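Local atomic coordinates of peptidoglycan D,D-transpeptidase PbpA (Mycobacterium tuberculosis, PDB entry 3UN7), a protein that probably cross-links the peptidoglycan of the mycobacterial cell wall as a penicillin-binding D,D-transpeptidase and takes part in regulating cell length. Residues M272-F276 and G277-P281; A301-G304 and M305-G309. One frame throughout, in Å; residues are numbered along the deposited sequence.

Interactions 1 and 2 each finish a helix of the transpeptidase domain with a Schellman motif whose C-prime residue is a glycine of positive phi. Interaction 1 closes helix 266-275 and lies partly at the surface, where a loose arginine–aspartate pair adjoins a small apolar contact. Interaction 2, about 17 Å away between centres, runs through the short helix 300-306 and is buried; its polar side chains are two small hydroxyls close to the helix's own carbonyls, one of them plainly bonded there. The two do not touch, yet Leu269 of helix 266-275 packs on Leu303, Thr306 and Ser307. Interaction 2 also lies near the presumed nucleophile Ser193, whereas interaction 1 is remote from it.

Interaction 1: residues M272-F276 and G277-P281; sequences MARAF and GLDSP
Two backbone bonds fold the chain back over the last turn of helix 266-275, Leu278 N to Ala273 O (2.9 Å) and Gly277 N to Arg274 O (2.9 Å), which is the Schellman motif. Gly277, with phi 95°, suits this C-prime place because a CB would run into Phe276 O; it also opens the type II turn to Ser280. Leu278 then lays its branch CD2 against Ala273 CB at 3.9 Å, a modest apolar contact made by alanine's single methyl, and Leu278 is covered further by Phe195 and Leu315. On the more exposed flank, Arg274 sends CG anti to its backbone N (chi1 -158°). Its aliphatic part passes Leu278 O (Arg274 CD to Leu278 O 3.2 Å), which also receives a nearly straight CA-H contact from Arg274. Bends at chi2 and chi3 carry the guanidinium over to Asp279, whose CB lies over one face, 3.5 Å from Arg274 NH1. Asp279 OD2 is 3.7 Å from Arg274 NH1, a long salt bridge well out of the guanidinium plane. The carboxylate's hydrogen bonds go instead to Thr293 OG1 and Val294 N. Asp279 is thus fixed by the following loop, and Arg274 probably adds only a diffuse electrostatic attraction to a helix end already closed by backbone bonds.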
loop_
_atom_site.group_PDB
_atom_site.type_symbol
_atom_site.label_atom_id
_atom_site.label_comp_id
_atom_site.label_asym_id
_atom_site.label_seq_id
_atom_site.Cartn_x
_atom_site.Cartn_y
_atom_site.Cartn_z
ATOM N N MET A 272 6.259 -11.247 -15.606
ATOM C CA MET A 272 6.918 -10.561 -14.484
ATOM C C MET A 272 5.904 -9.897 -13.557
ATOM O O MET A 272 6.037 -9.966 -12.334
ATOM C CB MET A 272 7.975 -9.558 -14.960
ATOM C CG MET A 272 8.844 -9.014 -13.816
ATOM S SD MET A 272 9.683 -10.320 -12.878
ATOM C CE MET A 272 10.769 -11.003 -14.121
ATOM N N ALA A 273 4.899 -9.245 -14.144
ATOM C CA ALA A 273 3.776 -8.687 -13.381
ATOM C C ALA A 273 3.160 -9.757 -12.475
ATOM O O ALA A 273 2.934 -9.520 -11.301
ATOM C CB ALA A 273 2.723 -8.107 -14.333
ATOM N N ARG A 274 2.911 -10.941 -13.034
ATOM C CA ARG A 274 2.358 -12.068 -12.285
ATOM C C ARG A 274 3.307 -12.539 -11.176
ATOM O O ARG A 274 2.876 -12.803 -10.048
ATOM C CB ARG A 274 2.030 -13.230 -13.226
ATOM C CG ARG A 274 0.997 -14.201 -12.676
ATOM C CD ARG A 274 -0.435 -13.754 -13.013
ATOM N NE ARG A 274 -0.838 -14.065 -14.396
ATOM C CZ ARG A 274 -0.720 -13.234 -15.434
ATOM N NH1 ARG A 274 -0.191 -12.017 -15.291
ATOM N NH2 ARG A 274 -1.125 -13.624 -16.631
ATOM N N ALA A 275 4.595 -12.626 -11.498
ATOM C CA ALA A 275 5.606 -13.024 -10.520
ATOM C C ALA A 275 5.592 -12.081 -9.306
ATOM O O ALA A 275 5.899 -12.487 -8.189
ATOM C CB ALA A 275 6.983 -13.045 -11.162
ATOM N N PHE A 276 5.225 -10.824 -9.548
ATOM C CA PHE A 276 5.180 -9.817 -8.502
ATOM C C PHE A 276 3.794 -9.634 -7.917
ATOM O O PHE A 276 3.542 -8.642 -7.234
ATOM C CB PHE A 276 5.702 -8.482 -9.020
ATOM C CG PHE A 276 7.178 -8.322 -8.885
ATOM C CD1 PHE A 276 7.738 -7.934 -7.664
ATOM C CD2 PHE A 276 8.013 -8.560 -9.963
ATOM C CE1 PHE A 276 9.130 -7.757 -7.538
ATOM C CE2 PHE A 276 9.413 -8.390 -9.851
ATOM C CZ PHE A 276 9.965 -7.998 -8.637
ATOM N N GLY A 277 2.900 -10.580 -8.200
ATOM C CA GLY A 277 1.591 -10.641 -7.566
ATOM C C GLY A 277 0.428 -10.001 -8.297
ATOM O O GLY A 277 -0.694 -10.007 -7.790
ATOM N N LEU A 278 0.668 -9.425 -9.471
ATOM C CA LEU A 278 -0.437 -8.876 -10.249
ATOM C C LEU A 278 -1.193 -10.015 -10.923
ATOM O O LEU A 278 -0.610 -11.062 -11.211
ATOM C CB LEU A 278 0.066 -7.888 -11.297
ATOM C CG LEU A 278 0.312 -6.437 -10.860
ATOM C CD1 LEU A 278 1.322 -6.349 -9.716
ATOM C CD2 LEU A 278 0.784 -5.642 -12.073
ATOM N N ASP A 279 -2.485 -9.806 -11.166
ATOM C CA ASP A 279 -3.310 -10.774 -11.883
ATOM C C ASP A 279 -3.415 -12.124 -11.160
ATOM O O ASP A 279 -3.716 -13.158 -11.764
ATOM C CB ASP A 279 -2.849 -10.893 -13.343
ATOM C CG ASP A 279 -3.061 -9.604 -14.105
ATOM O OD1 ASP A 279 -4.232 -9.256 -14.350
ATOM O OD2 ASP A 279 -2.069 -8.914 -14.414
ATOM N N SER A 280 -3.204 -12.065 -9.847
ATOM C CA SER A 280 -3.441 -13.164 -8.925
ATOM C C SER A 280 -4.333 -12.639 -7.798
ATOM O O SER A 280 -4.081 -11.543 -7.264
ATOM C CB SER A 280 -2.115 -13.671 -8.353
ATOM O OG SER A 280 -2.235 -15.012 -7.882
ATOM N N PRO A 281 -5.377 -13.406 -7.419
ATOM C CA PRO A 281 -6.276 -12.920 -6.373
ATOM C C PRO A 281 -5.537 -12.866 -5.053
ATOM O O PRO A 281 -4.990 -13.878 -4.627
ATOM C CB PRO A 281 -7.388 -13.980 -6.324
ATOM C CG PRO A 281 -7.200 -14.822 -7.477
ATOM C CD PRO A 281 -5.776 -14.739 -7.909
#

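Interaction 2: residues A301-G304 and M305-G309; sequences AALG and MTSIG
Ala301 O receives Met305 N at 3.2 Å, a regular i to i+4 bond, and the CG of Met305 rests beside the same oxygen. The flexible thioether chain leads on from there, away from Ala301, with Leu229 and Lys311 among the residues it touches. Ala302 comes next: its carbonyl O takes Thr306 N at 2.7 Å, and Thr306 OG1 lies 2.9 Å from Ala302 O, although that hydroxyl has another acceptor within reach. In Thr306 a chi1 of -64° sets OG1 beside the backbone N, which turns it back toward the preceding turn. Leu303 O is shared by two donors of one residue, Ser307 N at 3.0 Å and Ser307 OG at 2.8 Å, arriving from opposite faces of the carbonyl plane. Ser307 OG also lies 3.9 Å from Leu303 CD1, while the leucine packs on Leu269 and Ile297. Gly304 O takes a weak bond from Ser307 N (3.4 Å), and Ile308 CG1 lies beside that oxygen. Gly309 is C-prime of the Schellman motif, its N bonded to Thr306 O; lacking a CB, glycine readily adopts the positive phi. The side chain of Ile308 in this turn is about 6 Å from that of Ser193, the presumed nucleophile. Serine and threonine suit a buried helix end because their short hydroxyls can be turned onto local carbonyls; the bond from Ser307 OG supplements the backbone bonding where helix gives way to turn.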
loop_
_atom_site.group_PDB
_atom_site.type_symbol
_atom_site.label_atom_id
_atom_site.label_comp_id
_atom_site.label_asym_id
_atom_site.label_seq_id
_atom_site.Cartn_x
_atom_site.Cartn_y
_atom_site.Cartn_z
ATOM N N ALA A 301 0.873 -0.619 -29.067
ATOM C CA ALA A 301 0.642 0.730 -28.523
ATOM C C ALA A 301 0.324 0.636 -27.030
ATOM O O ALA A 301 0.886 1.384 -26.209
ATOM C CB ALA A 301 -0.477 1.432 -29.267
ATOM N N ALA A 302 -0.571 -0.290 -26.688
ATOM C CA ALA A 302 -0.903 -0.591 -25.305
ATOM C C ALA A 302 0.324 -1.058 -24.528
ATOM O O ALA A 302 0.552 -0.603 -23.402
ATOM C CB ALA A 302 -2.029 -1.626 -25.228
ATOM N N LEU A 303 1.122 -1.940 -25.132
ATOM C CA LEU A 303 2.360 -2.414 -24.492
ATOM C C LEU A 303 3.303 -1.257 -24.179
ATOM O O LEU A 303 3.871 -1.183 -23.076
ATOM C CB LEU A 303 3.082 -3.464 -25.355
ATOM C CG LEU A 303 4.457 -3.956 -24.868
ATOM C CD1 LEU A 303 4.394 -4.550 -23.464
ATOM C CD2 LEU A 303 5.003 -4.982 -25.830
ATOM N N GLY A 304 3.469 -0.351 -25.144
ATOM C CA GLY A 304 4.271 0.851 -24.907
ATOM C C GLY A 304 3.826 1.586 -23.650
ATOM O O GLY A 304 4.647 1.922 -22.800
ATOM N N MET A 305 2.520 1.830 -23.546
ATOM C CA MET A 305 1.928 2.558 -22.423
ATOM C C MET A 305 1.989 1.754 -21.118
ATOM O O MET A 305 2.187 2.325 -20.045
ATOM C CB MET A 305 0.474 2.937 -22.744
ATOM C CG MET A 305 0.303 4.084 -23.757
ATOM S SD MET A 305 -1.453 4.528 -24.027
ATOM C CE MET A 305 -1.940 4.935 -22.326
ATOM N N THR A 306 1.820 0.435 -21.221
ATOM C CA THR A 306 1.910 -0.471 -20.072
ATOM C C THR A 306 3.289 -0.444 -19.425
ATOM O O THR A 306 3.408 -0.545 -18.194
ATOM C CB THR A 306 1.531 -1.926 -20.467
ATOM O OG1 THR A 306 0.154 -1.964 -20.875
ATOM C CG2 THR A 306 1.737 -2.907 -19.293
ATOM N N SER A 307 4.317 -0.277 -20.259
ATOM C CA SER A 307 5.718 -0.370 -19.848
ATOM C C SER A 307 6.129 0.764 -18.933
ATOM O O SER A 307 7.111 0.642 -18.203
ATOM C CB SER A 307 6.635 -0.399 -21.079
ATOM O OG SER A 307 6.344 -1.525 -21.885
ATOM N N ILE A 308 5.379 1.865 -18.988
ATOM C CA ILE A 308 5.555 3.001 -18.062
ATOM C C ILE A 308 4.340 3.153 -17.138
ATOM O O ILE A 308 4.025 4.249 -16.663
ATOM C CB ILE A 308 5.872 4.311 -18.812
ATOM C CG1 ILE A 308 4.779 4.626 -19.852
ATOM C CG2 ILE A 308 7.264 4.220 -19.463
ATOM C CD1 ILE A 308 4.950 5.994 -20.560
ATOM N N GLY A 309 3.672 2.030 -16.903
ATOM C CA GLY A 309 2.639 1.896 -15.889
ATOM C C GLY A 309 1.329 2.593 -16.180
ATOM O O GLY A 309 0.607 2.961 -15.256
#